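Local coordinates for pesticidal crystal protein Cry2Aa (Bacillus thuringiensis serovar kurstaki, PDB 1I5P) that promotes colloid-osmotic lysis by binding to midgut epithelial cells of dipteran and lepidopteran larvae, at residues A[221-226]-A[250-255]; A[228-233]-A[242-247]; A[306-311]-A[371-376]; A[341-346]-A[475-480]; A[603-608]-A[620-625]. All coordinates share one frame; numbering follows the deposited sequence.

Contact 1 of 5, residues A[221-226]-A[250-255]; sequences NYCINT and LNVFEY
Cys223 meets Val252, and Phe253 beds against the backbone beside it, where helices 202-232 and 238-259 pack in the N-terminal helical bundle of this delta-endotoxin. The two short helical segments run roughly antiparallel, at 136°, with axes 10.4 Å apart at their closest. Cys223 points its beta carbon at the other helix, and its sulfur lies beside the backbone N (chi1 -71°). This torsion sets Cys223 SG against Val252 CG1, 3.9 Å away, and CB touches the same methyl. That methyl also sits 4.0 Å above the plane of the Phe253 ring, over its centre, so one branch of valine covers the phenylalanine face and touches the cysteine. The ring in turn presents its edge to helix 202-232: Phe253 CZ comes within 3.5 Å of Cys223 O, and Phe253 CE2 lies 3.9 Å from Ile224 CA. Ile224 brings CG1 to 4.0 Å from Phe253 CE2, the two side chains lying oblique to each other. Tyr227 meets Phe253 edge-to-face, Phe249 and Phe516 meet it at about 50°, and Met248 touches it too. On the flank of helix 202-232, Thr226 OG1 gives a hydrogen bond of 2.7 Å to Tyr222 O, which also accepts from Thr226 N on the opposite face of the carbonyl plane.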
# COMPACT_ATOMS: atom_id res chain seq x y z
N ASN A 221 -13.06 -7.79 8.66
CA ASN A 221 -12.69 -9.17 8.98
C ASN A 221 -13.06 -10.13 7.86
O ASN A 221 -12.27 -11.02 7.53
CB ASN A 221 -13.35 -9.60 10.30
CG ASN A 221 -12.75 -8.91 11.52
OD1 ASN A 221 -11.65 -8.37 11.47
ND2 ASN A 221 -13.48 -8.94 12.63
N TYR A 222 -14.23 -9.95 7.27
CA TYR A 222 -14.65 -10.83 6.18
C TYR A 222 -13.66 -10.78 5.01
O TYR A 222 -13.31 -11.81 4.45
CB TYR A 222 -16.04 -10.44 5.67
CG TYR A 222 -16.45 -11.21 4.42
CD1 TYR A 222 -16.84 -12.55 4.50
CD2 TYR A 222 -16.38 -10.61 3.17
CE1 TYR A 222 -17.15 -13.27 3.34
CE2 TYR A 222 -16.69 -11.32 2.01
CZ TYR A 222 -17.07 -12.65 2.10
OH TYR A 222 -17.36 -13.34 0.94
N CYS A 223 -13.23 -9.57 4.66
CA CYS A 223 -12.27 -9.41 3.56
C CYS A 223 -10.93 -10.04 3.90
O CYS A 223 -10.35 -10.76 3.09
CB CYS A 223 -12.06 -7.92 3.24
SG CYS A 223 -13.47 -7.12 2.47
N ILE A 224 -10.44 -9.75 5.10
CA ILE A 224 -9.17 -10.29 5.55
C ILE A 224 -9.20 -11.81 5.59
O ILE A 224 -8.30 -12.47 5.07
CB ILE A 224 -8.80 -9.74 6.94
CG1 ILE A 224 -8.60 -8.22 6.83
CG2 ILE A 224 -7.55 -10.43 7.48
CD1 ILE A 224 -8.54 -7.51 8.17
N ASN A 225 -10.23 -12.37 6.21
CA ASN A 225 -10.35 -13.82 6.30
C ASN A 225 -10.46 -14.49 4.93
O ASN A 225 -9.82 -15.51 4.68
CB ASN A 225 -11.56 -14.20 7.16
CG ASN A 225 -11.41 -13.77 8.62
OD1 ASN A 225 -10.30 -13.54 9.09
ND2 ASN A 225 -12.53 -13.69 9.33
N THR A 226 -11.25 -13.91 4.03
CA THR A 226 -11.41 -14.49 2.70
C THR A 226 -10.07 -14.55 1.97
O THR A 226 -9.71 -15.56 1.37
CB THR A 226 -12.42 -13.68 1.85
OG1 THR A 226 -13.70 -13.68 2.49
CG2 THR A 226 -12.56 -14.28 0.45
N LEU A 250 -5.25 -3.79 -4.43
CA LEU A 250 -5.81 -2.67 -5.18
C LEU A 250 -7.33 -2.74 -5.26
O LEU A 250 -8.01 -1.71 -5.23
CB LEU A 250 -5.23 -2.64 -6.59
CG LEU A 250 -3.80 -2.11 -6.72
CD1 LEU A 250 -3.32 -2.28 -8.16
CD2 LEU A 250 -3.76 -0.64 -6.31
N ASN A 251 -7.86 -3.96 -5.36
CA ASN A 251 -9.29 -4.20 -5.47
C ASN A 251 -10.01 -4.32 -4.14
O ASN A 251 -11.23 -4.11 -4.07
CB ASN A 251 -9.55 -5.50 -6.24
CG ASN A 251 -9.62 -5.29 -7.73
OD1 ASN A 251 -10.65 -4.87 -8.25
ND2 ASN A 251 -8.52 -5.57 -8.42
N VAL A 252 -9.28 -4.66 -3.09
CA VAL A 252 -9.90 -4.86 -1.80
C VAL A 252 -9.29 -4.20 -0.57
O VAL A 252 -9.98 -3.48 0.15
CB VAL A 252 -10.00 -6.39 -1.50
CG1 VAL A 252 -10.64 -6.62 -0.13
CG2 VAL A 252 -10.80 -7.08 -2.60
N PHE A 253 -8.01 -4.42 -0.32
CA PHE A 253 -7.42 -3.88 0.90
C PHE A 253 -7.12 -2.40 1.01
O PHE A 253 -6.92 -1.89 2.12
CB PHE A 253 -6.24 -4.75 1.31
CG PHE A 253 -6.65 -6.17 1.56
CD1 PHE A 253 -6.42 -7.16 0.61
CD2 PHE A 253 -7.40 -6.49 2.70
CE1 PHE A 253 -6.95 -8.44 0.78
CE2 PHE A 253 -7.92 -7.76 2.87
CZ PHE A 253 -7.70 -8.73 1.91
N GLU A 254 -7.08 -1.70 -0.12
CA GLU A 254 -6.87 -0.26 -0.07
C GLU A 254 -8.11 0.27 0.62
O GLU A 254 -8.06 1.22 1.40
CB GLU A 254 -6.78 0.32 -1.48
CG GLU A 254 -5.36 0.50 -1.97
CD GLU A 254 -4.60 1.51 -1.13
OE1 GLU A 254 -3.45 1.19 -0.73
OE2 GLU A 254 -5.13 2.61 -0.87
N TYR A 255 -9.24 -0.39 0.35
CA TYR A 255 -10.51 -0.00 0.95
C TYR A 255 -10.58 -0.42 2.41
O TYR A 255 -10.99 0.36 3.26
CB TYR A 255 -11.66 -0.63 0.17
CG TYR A 255 -11.63 -0.28 -1.30
CD1 TYR A 255 -11.54 -1.26 -2.28
CD2 TYR A 255 -11.66 1.06 -1.71
CE1 TYR A 255 -11.47 -0.92 -3.64
CE2 TYR A 255 -11.60 1.40 -3.06
CZ TYR A 255 -11.51 0.42 -4.01
OH TYR A 255 -11.45 0.78 -5.34

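Contact 2 of 5, residues A[228-233]-A[242-247]; sequences QTAFRG and LEFRTY
Phe244 lays its ring against Ala230 and Phe231, close to the short connection, which includes strand 235-237, between helix 202-232 and helix 238-259 in the N-terminal bundle. Its CG stands anti to the backbone N (chi1 177°), which carries the ring straight across to the neighbouring helix. There Phe244 CZ rests 4.0 Å from Ala230 CB, while the CD2 side of the same ring meets Phe231. The two phenylalanines touch rim to rim, with Phe231 CD1 4.0 Å from Phe244 CD2 and each of these atoms near the plane of the other ring, so neither face is stacked on the other. Beyond the pair, Tyr227 lies against Phe244 with its ring nearly parallel, Leu171 of helix 170-193 touches both Ala230 and Phe244, and Trp293 meets Phe231. No hydrogen bond passes between the two segments: the contact is carbon against carbon, one methyl and two rings, so it rests on dispersion and the burial of apolar surface.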
# COMPACT_ATOMS: atom_id res chain seq x y z
N GLN A 228 -6.94 -14.31 3.33
CA GLN A 228 -5.97 -15.16 4.02
C GLN A 228 -6.18 -16.64 3.73
O GLN A 228 -5.21 -17.37 3.55
CB GLN A 228 -6.03 -14.94 5.54
CG GLN A 228 -5.27 -13.71 6.01
CD GLN A 228 -4.97 -13.73 7.50
OE1 GLN A 228 -5.88 -13.63 8.33
NE2 GLN A 228 -3.70 -13.85 7.85
N THR A 229 -7.43 -17.07 3.68
CA THR A 229 -7.72 -18.47 3.38
C THR A 229 -7.18 -18.84 2.00
O THR A 229 -6.56 -19.89 1.82
CB THR A 229 -9.24 -18.74 3.42
OG1 THR A 229 -9.73 -18.55 4.75
CG2 THR A 229 -9.55 -20.16 2.97
N ALA A 230 -7.41 -17.96 1.03
CA ALA A 230 -6.95 -18.20 -0.33
C ALA A 230 -5.44 -18.14 -0.44
O ALA A 230 -4.82 -18.95 -1.14
CB ALA A 230 -7.57 -17.18 -1.28
N PHE A 231 -4.84 -17.17 0.25
CA PHE A 231 -3.39 -17.01 0.21
C PHE A 231 -2.69 -18.25 0.77
O PHE A 231 -1.62 -18.62 0.29
CB PHE A 231 -2.98 -15.76 1.02
CG PHE A 231 -1.59 -15.28 0.72
CD1 PHE A 231 -1.35 -14.45 -0.37
CD2 PHE A 231 -0.52 -15.69 1.50
CE1 PHE A 231 -0.06 -14.02 -0.68
CE2 PHE A 231 0.77 -15.28 1.20
CZ PHE A 231 1.01 -14.44 0.11
N ARG A 232 -3.29 -18.88 1.78
CA ARG A 232 -2.68 -20.08 2.37
C ARG A 232 -2.66 -21.26 1.40
O ARG A 232 -1.88 -22.19 1.58
CB ARG A 232 -3.42 -20.50 3.64
CG ARG A 232 -3.22 -19.62 4.86
CD ARG A 232 -3.82 -20.29 6.10
NE ARG A 232 -2.98 -21.37 6.63
CZ ARG A 232 -3.43 -22.32 7.46
NH1 ARG A 232 -4.70 -22.32 7.84
NH2 ARG A 232 -2.60 -23.25 7.93
N GLY A 233 -3.51 -21.21 0.38
CA GLY A 233 -3.56 -22.29 -0.59
C GLY A 233 -2.66 -22.04 -1.79
O GLY A 233 -2.63 -22.83 -2.74
N LEU A 242 3.12 -12.33 -5.97
CA LEU A 242 3.06 -10.88 -5.79
C LEU A 242 1.87 -10.25 -6.51
O LEU A 242 1.21 -9.35 -5.98
CB LEU A 242 4.37 -10.23 -6.25
CG LEU A 242 5.61 -10.70 -5.50
CD1 LEU A 242 6.83 -9.88 -5.93
CD2 LEU A 242 5.38 -10.56 -3.99
N GLU A 243 1.58 -10.71 -7.72
CA GLU A 243 0.46 -10.16 -8.48
C GLU A 243 -0.87 -10.51 -7.84
O GLU A 243 -1.82 -9.72 -7.88
CB GLU A 243 0.47 -10.67 -9.92
CG GLU A 243 1.67 -10.25 -10.74
CD GLU A 243 1.31 -9.91 -12.17
OE1 GLU A 243 0.48 -10.62 -12.76
OE2 GLU A 243 1.85 -8.92 -12.70
N PHE A 244 -0.95 -11.70 -7.25
CA PHE A 244 -2.18 -12.10 -6.58
C PHE A 244 -2.43 -11.09 -5.47
O PHE A 244 -3.55 -10.64 -5.27
CB PHE A 244 -2.04 -13.50 -5.99
CG PHE A 244 -3.25 -13.95 -5.22
CD1 PHE A 244 -4.40 -14.37 -5.89
CD2 PHE A 244 -3.26 -13.94 -3.83
CE1 PHE A 244 -5.53 -14.78 -5.18
CE2 PHE A 244 -4.38 -14.35 -3.11
CZ PHE A 244 -5.52 -14.76 -3.79
N ARG A 245 -1.37 -10.75 -4.73
CA ARG A 245 -1.47 -9.80 -3.63
C ARG A 245 -1.81 -8.41 -4.14
O ARG A 245 -2.70 -7.74 -3.60
CB ARG A 245 -0.16 -9.74 -2.84
CG ARG A 245 -0.13 -8.64 -1.78
CD ARG A 245 1.18 -8.66 -0.99
NE ARG A 245 1.24 -7.57 -0.03
CZ ARG A 245 1.35 -6.29 -0.35
NH1 ARG A 245 1.42 -5.92 -1.62
NH2 ARG A 245 1.39 -5.37 0.60
N THR A 246 -1.10 -7.98 -5.17
CA THR A 246 -1.33 -6.67 -5.75
C THR A 246 -2.77 -6.52 -6.21
O THR A 246 -3.43 -5.53 -5.89
CB THR A 246 -0.40 -6.42 -6.95
OG1 THR A 246 0.94 -6.25 -6.48
CG2 THR A 246 -0.83 -5.19 -7.74
N TYR A 247 -3.25 -7.53 -6.93
CA TYR A 247 -4.62 -7.51 -7.43
C TYR A 247 -5.61 -7.30 -6.29
O TYR A 247 -6.48 -6.43 -6.36
CB TYR A 247 -4.94 -8.81 -8.17
CG TYR A 247 -6.22 -8.72 -8.97
CD1 TYR A 247 -6.20 -8.42 -10.33
CD2 TYR A 247 -7.46 -8.86 -8.34
CE1 TYR A 247 -7.39 -8.26 -11.05
CE2 TYR A 247 -8.65 -8.70 -9.05
CZ TYR A 247 -8.61 -8.39 -10.40
OH TYR A 247 -9.79 -8.20 -11.08

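Contact 3 of 5, residues A[306-311]-A[371-376]; sequences YILSGI and TPFVRS
In the middle domain, the beta prism of the toxin, the start of strand 308-321 packs against the start of strand 373-377, which belongs to a different sheet. Phe373 spans the gap. The two strand segments are inclined at 35° and their axes come no nearer than 10.1 Å, too far for backbone pairing, so the aromatic ring makes the connection. Its CG lies beside the backbone N (chi1 -73°), and the CD1-CE1 side of the ring reaches the other strand. The Leu308 and Phe373 side chains cross at about a right angle: with CG anti to the backbone N, the leucine brings its CD2 methyl to 4.1 Å from Phe373 CD1. Further along, the ring meets backbone. Ser309 and Gly310 both face Asn341 in a classic beta bulge, and this irregular step lies beside the phenylalanine. Thr364 and Thr400 also touch Phe373, and Leu308 leans on Val340, Tyr342 and Ile426, so Leu308 and Phe373 are buried among several strands of the domain. The hydroxyl of Ser309 is engaged with that of Ser7, from the N-terminal part of the chain. At the bulge itself, Phe373 CE1 lies 3.7 Å from Ser309 O, and Gly310 CA approaches the ring edge with 4.1 Å to the same CE1.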
# COMPACT_ATOMS: atom_id res chain seq x y z
N TYR A 306 14.84 4.26 4.69
CA TYR A 306 15.88 5.05 4.05
C TYR A 306 15.42 5.55 2.68
O TYR A 306 14.40 5.10 2.16
CB TYR A 306 17.17 4.23 3.90
CG TYR A 306 17.93 4.08 5.19
CD1 TYR A 306 17.61 3.08 6.10
CD2 TYR A 306 18.94 4.99 5.54
CE1 TYR A 306 18.26 2.99 7.33
CE2 TYR A 306 19.59 4.90 6.76
CZ TYR A 306 19.25 3.90 7.65
OH TYR A 306 19.90 3.85 8.86
N ILE A 307 16.18 6.49 2.12
CA ILE A 307 15.85 7.05 0.82
C ILE A 307 16.64 6.35 -0.28
O ILE A 307 17.87 6.48 -0.38
CB ILE A 307 16.12 8.56 0.79
CG1 ILE A 307 15.18 9.24 1.80
CG2 ILE A 307 15.91 9.12 -0.61
CD1 ILE A 307 15.35 10.74 1.91
N LEU A 308 15.92 5.58 -1.10
CA LEU A 308 16.49 4.81 -2.20
C LEU A 308 17.30 5.67 -3.16
O LEU A 308 16.80 6.66 -3.70
CB LEU A 308 15.37 4.10 -2.97
CG LEU A 308 15.75 3.22 -4.17
CD1 LEU A 308 16.62 2.06 -3.70
CD2 LEU A 308 14.48 2.70 -4.85
N SER A 309 18.54 5.27 -3.38
CA SER A 309 19.44 6.01 -4.27
C SER A 309 19.64 5.26 -5.58
O SER A 309 19.60 5.85 -6.66
CB SER A 309 20.79 6.22 -3.59
OG SER A 309 21.68 6.90 -4.45
N GLY A 310 19.88 3.96 -5.48
CA GLY A 310 20.09 3.15 -6.67
C GLY A 310 20.57 1.75 -6.36
O GLY A 310 20.32 1.22 -5.28
N ILE A 311 21.24 1.12 -7.32
CA ILE A 311 21.75 -0.23 -7.12
C ILE A 311 23.09 -0.38 -7.79
O ILE A 311 23.47 0.42 -8.65
CB ILE A 311 20.81 -1.31 -7.74
CG1 ILE A 311 20.79 -1.15 -9.26
CG2 ILE A 311 19.40 -1.18 -7.17
CD1 ILE A 311 20.20 -2.34 -9.99
N THR A 371 13.99 13.23 -8.32
CA THR A 371 13.61 12.38 -9.45
C THR A 371 13.67 10.92 -9.05
O THR A 371 14.54 10.17 -9.48
CB THR A 371 14.54 12.60 -10.67
OG1 THR A 371 15.87 12.16 -10.35
CG2 THR A 371 14.58 14.07 -11.06
N PRO A 372 12.72 10.49 -8.20
CA PRO A 372 12.68 9.10 -7.75
C PRO A 372 12.34 8.13 -8.87
O PRO A 372 11.84 8.52 -9.92
CB PRO A 372 11.59 9.13 -6.69
CG PRO A 372 10.63 10.13 -7.27
CD PRO A 372 11.58 11.25 -7.67
N PHE A 373 12.62 6.85 -8.62
CA PHE A 373 12.31 5.80 -9.58
C PHE A 373 10.80 5.59 -9.50
O PHE A 373 10.22 5.70 -8.42
CB PHE A 373 13.03 4.51 -9.20
CG PHE A 373 14.50 4.53 -9.47
CD1 PHE A 373 15.41 4.44 -8.42
CD2 PHE A 373 14.99 4.60 -10.77
CE1 PHE A 373 16.78 4.43 -8.66
CE2 PHE A 373 16.36 4.58 -11.02
CZ PHE A 373 17.26 4.50 -9.97
N VAL A 374 10.16 5.29 -10.64
CA VAL A 374 8.72 5.04 -10.65
C VAL A 374 8.34 3.83 -11.50
O VAL A 374 7.29 3.22 -11.29
CB VAL A 374 7.92 6.28 -11.16
CG1 VAL A 374 8.02 7.41 -10.14
CG2 VAL A 374 8.45 6.75 -12.51
N ARG A 375 9.22 3.45 -12.42
CA ARG A 375 8.93 2.33 -13.31
C ARG A 375 10.10 1.36 -13.41
O ARG A 375 11.26 1.78 -13.45
CB ARG A 375 8.58 2.89 -14.70
CG ARG A 375 8.05 1.88 -15.70
CD ARG A 375 7.75 2.58 -17.02
NE ARG A 375 6.63 3.52 -16.95
CZ ARG A 375 5.36 3.21 -17.21
NH1 ARG A 375 5.05 1.97 -17.56
NH2 ARG A 375 4.42 4.14 -17.17
N SER A 376 9.80 0.06 -13.44
CA SER A 376 10.84 -0.96 -13.55
C SER A 376 10.51 -2.04 -14.58
O SER A 376 9.35 -2.27 -14.90
CB SER A 376 11.05 -1.63 -12.19
OG SER A 376 9.90 -2.37 -11.81

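Contact 4 of 5, residues A[341-346]-A[475-480]; sequences NYSGGV and YAANEN
Two turns, each following the end of a beta strand, meet where the beta-prism domain adjoins the C-terminal beta sandwich. One follows strand 329-342 and the other strand 474-477. The deeper touch is a loose one between beta carbons: Ser343 CB faces Ala477 CB at 4.3 Å. The hydroxyl of Ser343 is directed to its own domain, where it makes a weak hydrogen bond with Ile307 O. Nearer the surface the turns meet through backbone, as Gly344 CA lies 4.1 Å from Asn480 O. Gly344, with phi 88°, presents only its alpha carbon to that oxygen. The beta carbon of Asn480 points away from 341-346; its OD1 is hydrogen-bonded to Thr482 OG1 and its ND2 to Thr502 O. Each loop is tied locally: the strand end closes on its loop through Tyr342 N to Val346 O at 2.8 Å, and Glu479 N bonds to Asn478 OD1, also at 2.8 Å.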
# COMPACT_ATOMS: atom_id res chain seq x y z
N ASN A 341 21.32 0.55 -2.93
CA ASN A 341 21.98 1.63 -2.20
C ASN A 341 21.01 2.72 -1.75
O ASN A 341 20.00 2.99 -2.40
CB ASN A 341 23.07 2.25 -3.07
CG ASN A 341 24.04 1.21 -3.60
OD1 ASN A 341 24.57 0.39 -2.84
ND2 ASN A 341 24.28 1.23 -4.91
N TYR A 342 21.33 3.35 -0.62
CA TYR A 342 20.49 4.39 -0.05
C TYR A 342 21.29 5.58 0.47
O TYR A 342 22.52 5.52 0.61
CB TYR A 342 19.66 3.83 1.11
CG TYR A 342 18.92 2.54 0.82
CD1 TYR A 342 19.58 1.32 0.81
CD2 TYR A 342 17.55 2.55 0.55
CE1 TYR A 342 18.91 0.13 0.55
CE2 TYR A 342 16.86 1.36 0.28
CZ TYR A 342 17.55 0.15 0.28
OH TYR A 342 16.88 -1.02 0.00
N SER A 343 20.58 6.67 0.75
CA SER A 343 21.20 7.88 1.28
C SER A 343 21.81 7.54 2.63
O SER A 343 21.33 6.64 3.32
CB SER A 343 20.14 8.97 1.47
OG SER A 343 19.53 9.33 0.25
N GLY A 344 22.88 8.25 2.98
CA GLY A 344 23.54 7.99 4.25
C GLY A 344 24.59 6.91 4.11
O GLY A 344 25.20 6.50 5.10
N GLY A 345 24.79 6.45 2.88
CA GLY A 345 25.78 5.43 2.63
C GLY A 345 25.31 4.03 2.98
O GLY A 345 26.10 3.09 2.99
N VAL A 346 24.03 3.89 3.28
CA VAL A 346 23.47 2.59 3.63
C VAL A 346 23.20 1.70 2.41
O VAL A 346 22.93 2.19 1.32
CB VAL A 346 22.16 2.78 4.44
CG1 VAL A 346 21.44 1.46 4.63
CG2 VAL A 346 22.48 3.40 5.80
N TYR A 475 10.25 15.45 3.35
CA TYR A 475 10.90 16.75 3.32
C TYR A 475 12.31 16.64 2.78
O TYR A 475 12.71 17.37 1.88
CB TYR A 475 10.93 17.35 4.73
CG TYR A 475 11.68 18.65 4.79
CD1 TYR A 475 11.29 19.74 4.01
CD2 TYR A 475 12.80 18.80 5.61
CE1 TYR A 475 11.99 20.94 4.04
CE2 TYR A 475 13.52 19.99 5.65
CZ TYR A 475 13.11 21.06 4.86
OH TYR A 475 13.80 22.24 4.90
N ALA A 476 13.08 15.72 3.35
CA ALA A 476 14.46 15.51 2.94
C ALA A 476 15.02 14.31 3.69
O ALA A 476 14.33 13.70 4.49
CB ALA A 476 15.30 16.75 3.25
N ALA A 477 16.27 13.99 3.40
CA ALA A 477 16.92 12.88 4.08
C ALA A 477 17.50 13.46 5.35
O ALA A 477 18.06 14.56 5.35
CB ALA A 477 18.03 12.31 3.23
N ASN A 478 17.35 12.72 6.45
CA ASN A 478 17.89 13.16 7.72
C ASN A 478 19.41 12.95 7.60
O ASN A 478 19.89 12.36 6.63
CB ASN A 478 17.34 12.29 8.84
CG ASN A 478 17.29 13.03 10.16
OD1 ASN A 478 18.12 13.90 10.43
ND2 ASN A 478 16.31 12.67 10.99
N GLU A 479 20.16 13.43 8.57
CA GLU A 479 21.60 13.26 8.54
C GLU A 479 22.02 11.78 8.47
O GLU A 479 23.09 11.46 7.93
CB GLU A 479 22.24 13.94 9.75
CG GLU A 479 21.67 13.52 11.10
CD GLU A 479 22.19 14.37 12.25
OE1 GLU A 479 21.75 14.17 13.40
OE2 GLU A 479 23.05 15.25 12.00
N ASN A 480 21.18 10.88 8.97
CA ASN A 480 21.51 9.46 8.95
C ASN A 480 21.01 8.74 7.69
O ASN A 480 21.17 7.53 7.54
CB ASN A 480 20.99 8.77 10.22
CG ASN A 480 19.50 8.48 10.18
OD1 ASN A 480 18.74 9.12 9.45
ND2 ASN A 480 19.07 7.51 10.99

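Contact 5 of 5, residues A[603-608]-A[620-625]; sequences VTLDIN and MNIMFV
Leu605 and Ile622 slide past each other in opposite directions, so that the end of the leucine lies beside the short CG2 branch of the isoleucine. The touching atoms are Leu605 CD2 and Ile622 CG2, 3.8 Å apart. Two residues along the first strand, Ile607 meets the same Ile622 differently, tip to tip, methyl CD1 against methyl CD1 at 4.0 Å, because in both residues CG1 lies beside the backbone N and CD1 continues the arm in an extended line (chi2 -179° in Ile607 and 165° in Ile622). Ile622 thus divides its branches, CG2 serving Leu605 and the longer arm serving Ile607. Phe624 and Leu605 reach toward each other from their own strands, Phe624 CZ coming to 4.1 Å from Leu605 CD2, with the methyl oblique to the ring. Strands 602-610 and 617-626 belong to the two facing sheets of the C-terminal jelly-roll sandwich, and the four residues point inward from them to fill the space between. The strand segments run at 138° to each other with axes 11.5 Å apart, a spacing bridged wholly by side chains. Around this layer Tyr534 touches both isoleucines, Ile496 lies on Ile622 and Phe624, and the ring of Phe494 stacks on Phe624. Asp606, on the outward side of its strand, forms a salt bridge with Arg533.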
# COMPACT_ATOMS: atom_id res chain seq x y z
N VAL A 603 10.93 18.12 14.03
CA VAL A 603 10.47 17.62 15.32
C VAL A 603 10.70 16.12 15.46
O VAL A 603 10.40 15.36 14.56
CB VAL A 603 8.98 17.91 15.49
CG1 VAL A 603 8.53 17.51 16.88
CG2 VAL A 603 8.71 19.38 15.22
N THR A 604 11.23 15.71 16.61
CA THR A 604 11.46 14.29 16.85
C THR A 604 10.34 13.73 17.71
O THR A 604 9.88 14.37 18.65
CB THR A 604 12.81 14.03 17.57
OG1 THR A 604 12.77 14.63 18.87
CG2 THR A 604 13.97 14.60 16.77
N LEU A 605 9.89 12.53 17.36
CA LEU A 605 8.84 11.85 18.10
C LEU A 605 9.40 10.53 18.56
O LEU A 605 9.66 9.64 17.74
CB LEU A 605 7.62 11.60 17.19
CG LEU A 605 6.58 10.60 17.70
CD1 LEU A 605 5.93 11.13 18.97
CD2 LEU A 605 5.53 10.35 16.62
N ASP A 606 9.60 10.38 19.87
CA ASP A 606 10.13 9.14 20.40
C ASP A 606 9.02 8.30 21.02
O ASP A 606 8.29 8.76 21.90
CB ASP A 606 11.22 9.41 21.44
CG ASP A 606 12.45 10.06 20.84
OD1 ASP A 606 12.84 9.66 19.72
OD2 ASP A 606 13.03 10.96 21.49
N ILE A 607 8.89 7.08 20.53
CA ILE A 607 7.88 6.16 21.03
C ILE A 607 8.58 4.99 21.72
O ILE A 607 9.18 4.14 21.07
CB ILE A 607 6.99 5.64 19.88
CG1 ILE A 607 6.33 6.83 19.16
CG2 ILE A 607 5.93 4.71 20.43
CD1 ILE A 607 5.40 6.45 18.02
N ASN A 608 8.50 4.96 23.05
CA ASN A 608 9.11 3.90 23.83
C ASN A 608 8.06 2.94 24.36
O ASN A 608 7.05 3.36 24.93
CB ASN A 608 9.92 4.50 24.99
CG ASN A 608 10.43 3.44 25.95
OD1 ASN A 608 9.71 3.01 26.86
ND2 ASN A 608 11.67 3.01 25.75
N MET A 620 1.16 0.11 14.89
CA MET A 620 0.52 0.07 13.57
C MET A 620 0.42 1.36 12.77
O MET A 620 0.61 1.35 11.55
CB MET A 620 -0.85 -0.58 13.72
CG MET A 620 -0.74 -1.99 14.29
SD MET A 620 -2.32 -2.68 14.76
CE MET A 620 -2.97 -3.08 13.13
N ASN A 621 0.09 2.47 13.43
CA ASN A 621 0.00 3.75 12.73
C ASN A 621 0.21 4.91 13.67
O ASN A 621 -0.06 4.83 14.87
CB ASN A 621 -1.35 3.92 12.02
CG ASN A 621 -1.24 4.76 10.74
OD1 ASN A 621 -0.27 5.51 10.55
ND2 ASN A 621 -2.24 4.65 9.87
N ILE A 622 0.71 6.01 13.11
CA ILE A 622 0.96 7.22 13.86
C ILE A 622 0.13 8.27 13.16
O ILE A 622 0.36 8.58 11.99
CB ILE A 622 2.46 7.61 13.79
CG1 ILE A 622 3.32 6.48 14.38
CG2 ILE A 622 2.71 8.92 14.54
CD1 ILE A 622 4.81 6.60 14.04
N MET A 623 -0.86 8.82 13.86
CA MET A 623 -1.70 9.82 13.23
C MET A 623 -1.91 11.09 14.03
O MET A 623 -2.25 11.05 15.21
CB MET A 623 -3.05 9.22 12.85
CG MET A 623 -3.66 8.39 13.94
SD MET A 623 -3.49 6.64 13.59
CE MET A 623 -4.91 6.03 14.50
N PHE A 624 -1.69 12.22 13.36
CA PHE A 624 -1.87 13.53 13.96
C PHE A 624 -3.21 14.04 13.44
O PHE A 624 -3.42 14.16 12.23
CB PHE A 624 -0.74 14.48 13.54
CG PHE A 624 0.62 14.02 13.99
CD1 PHE A 624 1.29 13.02 13.30
CD2 PHE A 624 1.21 14.57 15.12
CE1 PHE A 624 2.53 12.58 13.72
CE2 PHE A 624 2.47 14.12 15.56
CZ PHE A 624 3.12 13.12 14.85
N VAL A 625 -4.11 14.33 14.37
CA VAL A 625 -5.44 14.79 14.02
C VAL A 625 -5.70 16.17 14.61
O VAL A 625 -5.30 16.46 15.74
CB VAL A 625 -6.48 13.78 14.55
CG1 VAL A 625 -7.88 14.19 14.13
CG2 VAL A 625 -6.14 12.38 14.04

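How the contacts relate
The five contacts sample all three domains of the toxin; contacts 1 and 2 come first along the chain, the interleaved 3 and 4 next, and 5 last. Contacts 1 and 2 share helices 202-232 and 238-259 of the N-terminal bundle, with centres 11 Å apart, contact 2 nested inside the loop that contact 1 closes. Contact 3 lies in the beta prism; contact 4 joins prism to C-terminal sandwich. Their centres are 12 Å apart, and they touch through neighbouring strands 308-321 and 329-342, forming a connected junction. Contact 5, within the sandwich, shares a sheet with contact 4 but stays about 7 Å from it at nearest atoms. The helical pair stands at least 26 Å, centre to centre, from the other contacts.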